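Long-range contacts in phenolic acid decarboxylase (Sedimentibacter hydroxybenzoicus, PDB 7AE5), which catalyses the reversible, non-oxidative decarboxylation of 4-hydroxybenzoate and 3,4-dihydroxybenzoate as an oxygen-sensitive enzyme of the prenylated-FMN-dependent UbiD family: residues Arg95-Phe100 / Gly232-Gly237; Ala75-Leu80 / Asn210-Phe215; Gln89-Asn94 / Glu339-Asn344. One frame throughout, in Å; residues are numbered along the deposited sequence.

Interaction 1. Residues Arg95-Phe100 / Gly232-Gly237; sequences RRWDKF and GALQDG
Two salt bridges meet at Asp236 OD2: Lys99 NZ lies 2.7 Å from Asp236 OD2, and Arg95 NH2 lies 2.8 Å from Asp236 OD2, so that the three residues form a salt-bridge network. The two donors come from opposite faces of the carboxylate, each well out of its plane, so the oxygen is clasped from both sides. Arg95 NH2 also makes a weak bond to Asp236 OD1, and the guanidinium stands steeply against the carboxylate, their planes 71° apart. The Arg95 chain leaves with CG opposite the backbone N (chi1 -176°) and bends at chi3, bringing its guanidinium round to the acid; NH2 is shared with Glu92 of its own helix. Lys99 bends at chi3 and chi4, laying CE 3.6 Å from Gly237 N before NZ turns to the acid. The aspartate stands where helix 227-234 ends in a Schellman motif, with Asp236 at the positive-phi C-prime position and Gly237 N bonded back to Gly232 O; Gly237 also has positive phi, where a side chain would jam against the preceding carbonyl, so glycine suits it. A type I turn from Arg96 to Lys99 brings the lysine onto this helix end. Arg96 runs extended across Asp236, whose CB lies over one face of its guanidinium, and its NH1 donates to Leu234 O at 2.9 Å, almost straight down the carbonyl direction (164°). An arginine suits this buried place because its other nitrogens reach Glu92 and Leu78 O. Ala233 is small enough for the turn to settle on it, its CB 3.2 Å from Lys99 O. Trp97 CE3 meets Leu234 CD2 at 4.2 Å, while the indole's NE1 bonds to Gly222 O and its ring packs edge-to-face with Phe230.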
loop_
_atom_site.group_PDB
_atom_site.type_symbol
_atom_site.label_atom_id
_atom_site.label_comp_id
_atom_site.label_asym_id
_atom_site.label_seq_id
_atom_site.Cartn_x
_atom_site.Cartn_y
_atom_site.Cartn_z
ATOM N N ARG C 95 -32.618 15.412 21.337
ATOM C CA ARG C 95 -33.138 15.868 22.622
ATOM C C ARG C 95 -34.413 15.122 23.002
ATOM O O ARG C 95 -34.628 14.812 24.179
ATOM C CB ARG C 95 -33.386 17.376 22.575
ATOM C CG ARG C 95 -33.844 17.979 23.894
ATOM C CD ARG C 95 -34.324 19.411 23.710
ATOM N NE ARG C 95 -35.551 19.476 22.926
ATOM C CZ ARG C 95 -36.763 19.234 23.407
ATOM N NH1 ARG C 95 -36.951 18.912 24.677
ATOM N NH2 ARG C 95 -37.813 19.316 22.595
ATOM N N ARG C 96 -35.263 14.817 22.021
ATOM C CA ARG C 96 -36.526 14.134 22.280
ATOM C C ARG C 96 -36.386 12.618 22.359
ATOM O O ARG C 96 -37.338 11.952 22.779
ATOM C CB ARG C 96 -37.544 14.476 21.186
ATOM C CG ARG C 96 -37.745 15.963 20.934
ATOM C CD ARG C 96 -38.979 16.214 20.075
ATOM N NE ARG C 96 -39.086 17.608 19.658
ATOM C CZ ARG C 96 -39.822 18.035 18.640
ATOM N NH1 ARG C 96 -40.537 17.198 17.905
ATOM N NH2 ARG C 96 -39.839 19.332 18.350
ATOM N N TRP C 97 -35.224 12.071 21.986
ATOM C CA TRP C 97 -35.118 10.641 21.703
ATOM C C TRP C 97 -35.460 9.781 22.914
ATOM O O TRP C 97 -36.131 8.750 22.778
ATOM C CB TRP C 97 -33.710 10.311 21.204
ATOM C CG TRP C 97 -33.633 9.023 20.432
ATOM C CD1 TRP C 97 -33.220 7.812 20.904
ATOM C CD2 TRP C 97 -33.980 8.817 19.055
ATOM N NE1 TRP C 97 -33.285 6.867 19.911
ATOM C CE2 TRP C 97 -33.749 7.457 18.765
ATOM C CE3 TRP C 97 -34.462 9.650 18.040
ATOM C CZ2 TRP C 97 -33.984 6.911 17.506
ATOM C CZ3 TRP C 97 -34.695 9.105 16.791
ATOM C CH2 TRP C 97 -34.455 7.748 16.535
ATOM N N ASP C 98 -35.006 10.173 24.103
ATOM C CA ASP C 98 -35.070 9.307 25.273
ATOM C C ASP C 98 -36.157 9.707 26.265
ATOM O O ASP C 98 -36.189 9.172 27.377
ATOM C CB ASP C 98 -33.710 9.276 25.975
ATOM C CG ASP C 98 -32.726 8.336 25.301
ATOM O OD1 ASP C 98 -33.176 7.432 24.565
ATOM O OD2 ASP C 98 -31.504 8.497 25.510
ATOM N N LYS C 99 -37.053 10.619 25.890
ATOM C CA LYS C 99 -38.091 11.062 26.813
ATOM C C LYS C 99 -39.018 9.908 27.175
ATOM O O LYS C 99 -39.552 9.222 26.300
ATOM C CB LYS C 99 -38.889 12.209 26.197
ATOM C CG LYS C 99 -38.077 13.472 25.968
ATOM C CD LYS C 99 -38.886 14.518 25.222
ATOM C CE LYS C 99 -40.083 14.979 26.038
ATOM N NZ LYS C 99 -40.214 16.462 26.044
ATOM N N PHE C 100 -39.201 9.695 28.478
ATOM C CA PHE C 100 -40.077 8.649 28.991
ATOM C C PHE C 100 -40.411 8.980 30.436
ATOM O O PHE C 100 -39.561 9.517 31.154
ATOM C CB PHE C 100 -39.414 7.267 28.893
ATOM N N GLY C 232 -44.800 9.239 21.146
ATOM C CA GLY C 232 -45.036 10.289 22.120
ATOM C C GLY C 232 -43.764 11.014 22.513
ATOM O O GLY C 232 -43.768 12.232 22.714
ATOM N N ALA C 233 -42.655 10.278 22.621
ATOM C CA ALA C 233 -41.383 10.909 22.951
ATOM C C ALA C 233 -40.933 11.851 21.842
ATOM O O ALA C 233 -40.360 12.912 22.113
ATOM C CB ALA C 233 -40.321 9.842 23.217
ATOM N N LEU C 234 -41.189 11.483 20.584
ATOM C CA LEU C 234 -40.847 12.358 19.471
ATOM C C LEU C 234 -41.789 13.550 19.364
ATOM O O LEU C 234 -41.443 14.539 18.708
ATOM C CB LEU C 234 -40.849 11.569 18.162
ATOM C CG LEU C 234 -39.922 10.354 18.117
ATOM C CD1 LEU C 234 -39.883 9.767 16.716
ATOM C CD2 LEU C 234 -38.522 10.726 18.586
ATOM N N GLN C 235 -42.966 13.478 19.986
ATOM C CA GLN C 235 -43.886 14.603 20.055
ATOM C C GLN C 235 -43.640 15.478 21.278
ATOM O O GLN C 235 -44.566 16.153 21.745
ATOM C CB GLN C 235 -45.333 14.103 20.042
ATOM C CG GLN C 235 -45.701 13.325 18.788
ATOM C CD GLN C 235 -47.171 12.957 18.732
ATOM O OE1 GLN C 235 -47.808 13.066 17.684
ATOM N NE2 GLN C 235 -47.718 12.519 19.860
ATOM N N ASP C 236 -42.414 15.465 21.808
ATOM C CA ASP C 236 -42.015 16.294 22.945
ATOM C C ASP C 236 -42.867 16.021 24.182
ATOM O O ASP C 236 -43.149 16.930 24.967
ATOM C CB ASP C 236 -42.048 17.783 22.585
ATOM C CG ASP C 236 -40.891 18.553 23.190
ATOM O OD1 ASP C 236 -40.879 19.796 23.077
ATOM O OD2 ASP C 236 -39.993 17.913 23.778
ATOM N N GLY C 237 -43.281 14.771 24.367
ATOM C CA GLY C 237 -44.008 14.384 25.559
ATOM C C GLY C 237 -45.513 14.466 25.466
ATOM O O GLY C 237 -46.175 14.576 26.504
#

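Interaction 2. Residues Ala75-Leu80 / Asn210-Phe215; sequences ALMLGL and NPLVTF
Met77, in the last turn of helix 71-77, carries most of this contact with the first turns of helix 211-217. Its CG touches two neighbours, 3.7 Å from Pro211 CB and 3.6 Å from Leu212 CD2. SD follows, passing Pro211 O, and the bend at chi3 (87°) swings the methyl over Phe215. There CE stands 3.9 Å from the centroid of the Phe215 ring and only 20° off its normal, a CH-pi contact over one face, offset toward the CD1 side; SD lies obliquely, completing a Met-aromatic pair. A flexible, unbranched chain suits this place, since it must thread past a proline and still reach a ring one turn further along. Cut back to an alanine, the residue would lack the CG-SD-CE arm, and the loss is likely to open a gap beside Pro211 and Leu212 and leave the Phe215 ring face poorly packed. The pairing joins the N-terminal domain to the Rift-related domain, end of helix to start of helix. On the Rift-related side, Asn210 is the N-cap: its OD1 accepts from Leu212 N, and Pro211, which has no N-H to offer, fits the first turn. Leu78, just past its helix, adds a looser touch, CD2 to Leu212 CD1 at 4.3 Å. Gly79, at positive phi, is the C-prime residue of a Schellman motif, with Leu80 N bonded back to Ala75 O.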
loop_
_atom_site.group_PDB
_atom_site.type_symbol
_atom_site.label_atom_id
_atom_site.label_comp_id
_atom_site.label_asym_id
_atom_site.label_seq_id
_atom_site.Cartn_x
_atom_site.Cartn_y
_atom_site.Cartn_z
ATOM N N ALA C 75 -38.775 19.018 8.813
ATOM C CA ALA C 75 -38.813 20.013 9.880
ATOM C C ALA C 75 -40.232 20.201 10.398
ATOM O O ALA C 75 -40.470 20.198 11.610
ATOM C CB ALA C 75 -38.242 21.341 9.378
ATOM N N LEU C 76 -41.193 20.362 9.485
ATOM C CA LEU C 76 -42.584 20.516 9.896
ATOM C C LEU C 76 -43.102 19.268 10.593
ATOM O O LEU C 76 -43.979 19.362 11.461
ATOM C CB LEU C 76 -43.456 20.847 8.685
ATOM C CG LEU C 76 -43.125 22.149 7.956
ATOM C CD1 LEU C 76 -43.834 22.200 6.613
ATOM C CD2 LEU C 76 -43.499 23.351 8.807
ATOM N N MET C 77 -42.579 18.094 10.228
ATOM C CA MET C 77 -42.990 16.863 10.894
ATOM C C MET C 77 -42.745 16.950 12.394
ATOM O O MET C 77 -43.595 16.545 13.194
ATOM C CB MET C 77 -42.249 15.667 10.293
ATOM C CG MET C 77 -42.317 14.402 11.134
ATOM S SD MET C 77 -41.364 13.032 10.448
ATOM C CE MET C 77 -39.748 13.354 11.151
ATOM N N LEU C 78 -41.606 17.507 12.792
ATOM C CA LEU C 78 -41.269 17.665 14.198
ATOM C C LEU C 78 -41.806 18.955 14.797
ATOM O O LEU C 78 -41.437 19.298 15.924
ATOM C CB LEU C 78 -39.756 17.603 14.387
ATOM C CG LEU C 78 -39.183 16.276 13.909
ATOM C CD1 LEU C 78 -37.890 16.455 13.118
ATOM C CD2 LEU C 78 -39.002 15.393 15.112
ATOM N N GLY C 79 -42.667 19.668 14.077
ATOM C CA GLY C 79 -43.242 20.891 14.600
ATOM C C GLY C 79 -42.304 22.074 14.622
ATOM O O GLY C 79 -42.484 22.982 15.438
ATOM N N LEU C 80 -41.306 22.095 13.745
ATOM C CA LEU C 80 -40.315 23.158 13.697
ATOM C C LEU C 80 -40.526 24.026 12.463
ATOM O O LEU C 80 -41.222 23.643 11.518
ATOM C CB LEU C 80 -38.896 22.576 13.688
ATOM C CG LEU C 80 -38.524 21.680 14.870
ATOM C CD1 LEU C 80 -37.257 20.897 14.573
ATOM C CD2 LEU C 80 -38.359 22.508 16.135
ATOM N N ASN C 210 -50.056 9.854 11.002
ATOM C CA ASN C 210 -49.240 10.879 11.637
ATOM C C ASN C 210 -47.797 10.665 11.190
ATOM O O ASN C 210 -47.288 9.539 11.281
ATOM C CB ASN C 210 -49.405 10.774 13.159
ATOM C CG ASN C 210 -48.489 11.706 13.945
ATOM O OD1 ASN C 210 -47.709 12.475 13.389
ATOM N ND2 ASN C 210 -48.591 11.629 15.266
ATOM N N PRO C 211 -47.121 11.697 10.676
ATOM C CA PRO C 211 -45.753 11.491 10.169
ATOM C C PRO C 211 -44.788 10.923 11.197
ATOM O O PRO C 211 -43.815 10.263 10.811
ATOM C CB PRO C 211 -45.333 12.898 9.712
ATOM C CG PRO C 211 -46.317 13.839 10.348
ATOM C CD PRO C 211 -47.593 13.070 10.430
ATOM N N LEU C 212 -45.023 11.147 12.493
ATOM C CA LEU C 212 -44.134 10.575 13.500
ATOM C C LEU C 212 -44.355 9.077 13.656
ATOM O O LEU C 212 -43.430 8.355 14.046
ATOM C CB LEU C 212 -44.322 11.271 14.848
ATOM C CG LEU C 212 -43.490 12.531 15.092
ATOM C CD1 LEU C 212 -42.008 12.258 14.873
ATOM C CD2 LEU C 212 -43.970 13.672 14.225
ATOM N N VAL C 213 -45.564 8.594 13.370
ATOM C CA VAL C 213 -45.822 7.160 13.431
ATOM C C VAL C 213 -45.045 6.439 12.337
ATOM O O VAL C 213 -44.370 5.434 12.590
ATOM C CB VAL C 213 -47.331 6.882 13.329
ATOM C CG1 VAL C 213 -47.586 5.390 13.171
ATOM C CG2 VAL C 213 -48.049 7.431 14.548
ATOM N N THR C 214 -45.131 6.945 11.104
ATOM C CA THR C 214 -44.323 6.404 10.016
ATOM C C THR C 214 -42.838 6.495 10.343
ATOM O O THR C 214 -42.058 5.604 9.986
ATOM C CB THR C 214 -44.628 7.150 8.716
ATOM O OG1 THR C 214 -46.041 7.144 8.477
ATOM C CG2 THR C 214 -43.919 6.495 7.538
ATOM N N PHE C 215 -42.435 7.568 11.029
ATOM C CA PHE C 215 -41.041 7.724 11.432
ATOM C C PHE C 215 -40.608 6.596 12.363
ATOM O O PHE C 215 -39.600 5.925 12.114
ATOM C CB PHE C 215 -40.845 9.085 12.099
ATOM C CG PHE C 215 -39.416 9.553 12.125
ATOM C CD1 PHE C 215 -38.748 9.855 10.949
ATOM C CD2 PHE C 215 -38.745 9.703 13.327
ATOM C CE1 PHE C 215 -37.435 10.296 10.973
ATOM C CE2 PHE C 215 -37.433 10.142 13.359
ATOM C CZ PHE C 215 -36.778 10.438 12.179
#

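Interaction 3. Residues Gln89-Asn94 / Glu339-Asn344; sequences QFYELN and EVVAVN
Tyr91 and Val341 are joined by a hydrogen bond that closes this contact, and the tyrosine can be followed out to it. From CB, which does not itself face the strand, CG is set anti to the carbonyl carbon, beside the backbone N (chi1 -81°), and the ring runs out from the helix. CD2 of Phe90 lies over the rim of one face of this ring, 3.9 Å above its plane. CE1 and CZ each come to 3.5 Å from Val341 O, and CZ lies near Val341 CG1. At the tip, Tyr91 OH donates to Val341 O at 2.7 Å, and the same OH touches Val341 CG1, 3.1 Å away. Val341 O sits at the edge of the tyrosine ring, near its plane, whereas the hydroxyl stands 58° above the carbonyl plane. A tyrosine suits this partly exposed place, being long enough to reach the strand and polar at its end. Helix 86-96, of the N-terminal domain, thus crosses strand 340-347, one of the two outermost strands within this chain of the five-stranded mixed sheet in the C-terminal domain; the axes of segments 89-94 and 340-344 lie at 103° and come within 9.9 Å. The strand has a classic beta bulge where it is met: Val341 and Ala342 both face Ser356 on strand 352-357. Phe90 comes in beside the tyrosine, with CE2 3.8 Å from Ala342 CB and CE1 3.4 Å from Val343 O, both oblique to its ring. Alanine suits its position because its small CB leaves room for the phenyl against the backbone, and Tyr330 of helix 323-336 packs on Val343 nearby.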
loop_
_atom_site.group_PDB
_atom_site.type_symbol
_atom_site.label_atom_id
_atom_site.label_comp_id
_atom_site.label_asym_id
_atom_site.label_seq_id
_atom_site.Cartn_x
_atom_site.Cartn_y
_atom_site.Cartn_z
ATOM N N GLN C 89 -32.268 20.094 13.177
ATOM C CA GLN C 89 -33.251 19.016 13.253
ATOM C C GLN C 89 -32.659 17.793 13.940
ATOM O O GLN C 89 -33.356 17.080 14.672
ATOM C CB GLN C 89 -33.752 18.646 11.855
ATOM C CG GLN C 89 -34.496 19.749 11.119
ATOM C CD GLN C 89 -35.227 19.232 9.891
ATOM O OE1 GLN C 89 -35.900 18.203 9.943
ATOM N NE2 GLN C 89 -35.095 19.944 8.778
ATOM N N PHE C 90 -31.368 17.537 13.712
ATOM C CA PHE C 90 -30.703 16.404 14.346
ATOM C C PHE C 90 -30.625 16.585 15.858
ATOM O O PHE C 90 -30.821 15.626 16.614
ATOM C CB PHE C 90 -29.312 16.227 13.733
ATOM C CG PHE C 90 -28.386 15.354 14.536
ATOM C CD1 PHE C 90 -28.368 13.983 14.342
ATOM C CD2 PHE C 90 -27.507 15.909 15.455
ATOM C CE1 PHE C 90 -27.512 13.179 15.068
ATOM C CE2 PHE C 90 -26.651 15.109 16.185
ATOM C CZ PHE C 90 -26.652 13.742 15.990
ATOM N N TYR C 91 -30.346 17.808 16.315
ATOM C CA TYR C 91 -30.241 18.052 17.750
ATOM C C TYR C 91 -31.603 17.989 18.427
ATOM O O TYR C 91 -31.713 17.519 19.566
ATOM C CB TYR C 91 -29.578 19.404 18.003
ATOM C CG TYR C 91 -28.077 19.355 17.895
ATOM C CD1 TYR C 91 -27.352 18.347 18.517
ATOM C CD2 TYR C 91 -27.384 20.306 17.159
ATOM C CE1 TYR C 91 -25.981 18.293 18.416
ATOM C CE2 TYR C 91 -26.014 20.258 17.053
ATOM C CZ TYR C 91 -25.319 19.251 17.683
ATOM O OH TYR C 91 -23.954 19.207 17.578
ATOM N N GLU C 92 -32.649 18.464 17.749
ATOM C CA GLU C 92 -33.991 18.374 18.311
ATOM C C GLU C 92 -34.445 16.922 18.417
ATOM O O GLU C 92 -35.055 16.528 19.417
ATOM C CB GLU C 92 -34.968 19.188 17.462
ATOM C CG GLU C 92 -36.358 19.323 18.059
ATOM C CD GLU C 92 -36.351 20.036 19.398
ATOM O OE1 GLU C 92 -35.559 20.989 19.562
ATOM O OE2 GLU C 92 -37.140 19.647 20.284
ATOM N N LEU C 93 -34.152 16.113 17.395
ATOM C CA LEU C 93 -34.453 14.685 17.468
ATOM C C LEU C 93 -33.683 14.010 18.593
ATOM O O LEU C 93 -34.228 13.159 19.306
ATOM C CB LEU C 93 -34.144 14.019 16.127
ATOM C CG LEU C 93 -35.343 13.839 15.204
ATOM C CD1 LEU C 93 -35.010 12.898 14.070
ATOM C CD2 LEU C 93 -36.463 13.243 16.039
ATOM N N ASN C 94 -32.411 14.373 18.766
ATOM C CA ASN C 94 -31.611 13.774 19.829
ATOM C C ASN C 94 -32.130 14.177 21.203
ATOM O O ASN C 94 -32.094 13.376 22.146
ATOM C CB ASN C 94 -30.146 14.174 19.668
ATOM C CG ASN C 94 -29.270 13.628 20.775
ATOM O OD1 ASN C 94 -29.139 12.416 20.937
ATOM N ND2 ASN C 94 -28.668 14.523 21.549
ATOM N N GLU C 339 -16.497 14.258 23.277
ATOM C CA GLU C 339 -16.003 15.237 22.318
ATOM C C GLU C 339 -16.754 15.195 20.997
ATOM O O GLU C 339 -16.625 16.128 20.199
ATOM C CB GLU C 339 -14.517 15.006 22.076
ATOM C CG GLU C 339 -13.676 15.296 23.295
ATOM C CD GLU C 339 -13.293 14.029 24.030
ATOM O OE1 GLU C 339 -12.413 14.092 24.910
ATOM O OE2 GLU C 339 -13.866 12.963 23.716
ATOM N N VAL C 340 -17.531 14.143 20.748
ATOM C CA VAL C 340 -18.278 14.047 19.503
ATOM C C VAL C 340 -19.410 15.065 19.511
ATOM O O VAL C 340 -20.196 15.142 20.466
ATOM C CB VAL C 340 -18.805 12.622 19.300
ATOM C CG1 VAL C 340 -19.805 12.588 18.158
ATOM C CG2 VAL C 340 -17.648 11.674 19.030
ATOM N N VAL C 341 -19.500 15.850 18.442
ATOM C CA VAL C 341 -20.497 16.911 18.350
ATOM C C VAL C 341 -21.749 16.441 17.615
ATOM O O VAL C 341 -22.869 16.728 18.045
ATOM C CB VAL C 341 -19.866 18.147 17.673
ATOM C CG1 VAL C 341 -20.908 19.213 17.409
ATOM C CG2 VAL C 341 -18.750 18.706 18.542
ATOM N N ALA C 342 -21.586 15.709 16.513
ATOM C CA ALA C 342 -22.725 15.245 15.732
ATOM C C ALA C 342 -22.294 14.091 14.840
ATOM O O ALA C 342 -21.120 13.972 14.477
ATOM C CB ALA C 342 -23.321 16.373 14.883
ATOM N N VAL C 343 -23.261 13.246 14.490
ATOM C CA VAL C 343 -23.054 12.125 13.579
ATOM C C VAL C 343 -24.058 12.253 12.441
ATOM O O VAL C 343 -25.270 12.323 12.680
ATOM C CB VAL C 343 -23.201 10.769 14.287
ATOM C CG1 VAL C 343 -23.120 9.632 13.276
ATOM C CG2 VAL C 343 -22.131 10.613 15.355
ATOM N N ASN C 344 -23.551 12.290 11.211
ATOM C CA ASN C 344 -24.369 12.311 10.001
ATOM C C ASN C 344 -24.214 10.943 9.340
ATOM O O ASN C 344 -23.243 10.698 8.619
ATOM C CB ASN C 344 -23.941 13.453 9.078
ATOM C CG ASN C 344 -24.592 13.387 7.702
ATOM O OD1 ASN C 344 -25.475 12.569 7.448
ATOM N ND2 ASN C 344 -24.160 14.269 6.806
#

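From the N terminus, the chain runs through helix 71-77 into helix 86-96, which serves both interaction 3 and interaction 1. Interaction 2 closes a loop when the chain reaches 210-215, and interaction 1 closes the next at 232-237. Because their segments alternate, these two loops cross. The chain goes on to 339-344, where interaction 3 closes the longest loop; interaction 1 is nested inside it, while interaction 2 crosses it. Leu93 links all three, touching Leu78, Phe215 and Leu234. Arg96 to Leu78 O and Gln235 to Asn210 probably bond interactions 1 and 2 together. N-terminal helices thus tie the Rift-related domain to the C-terminal domain.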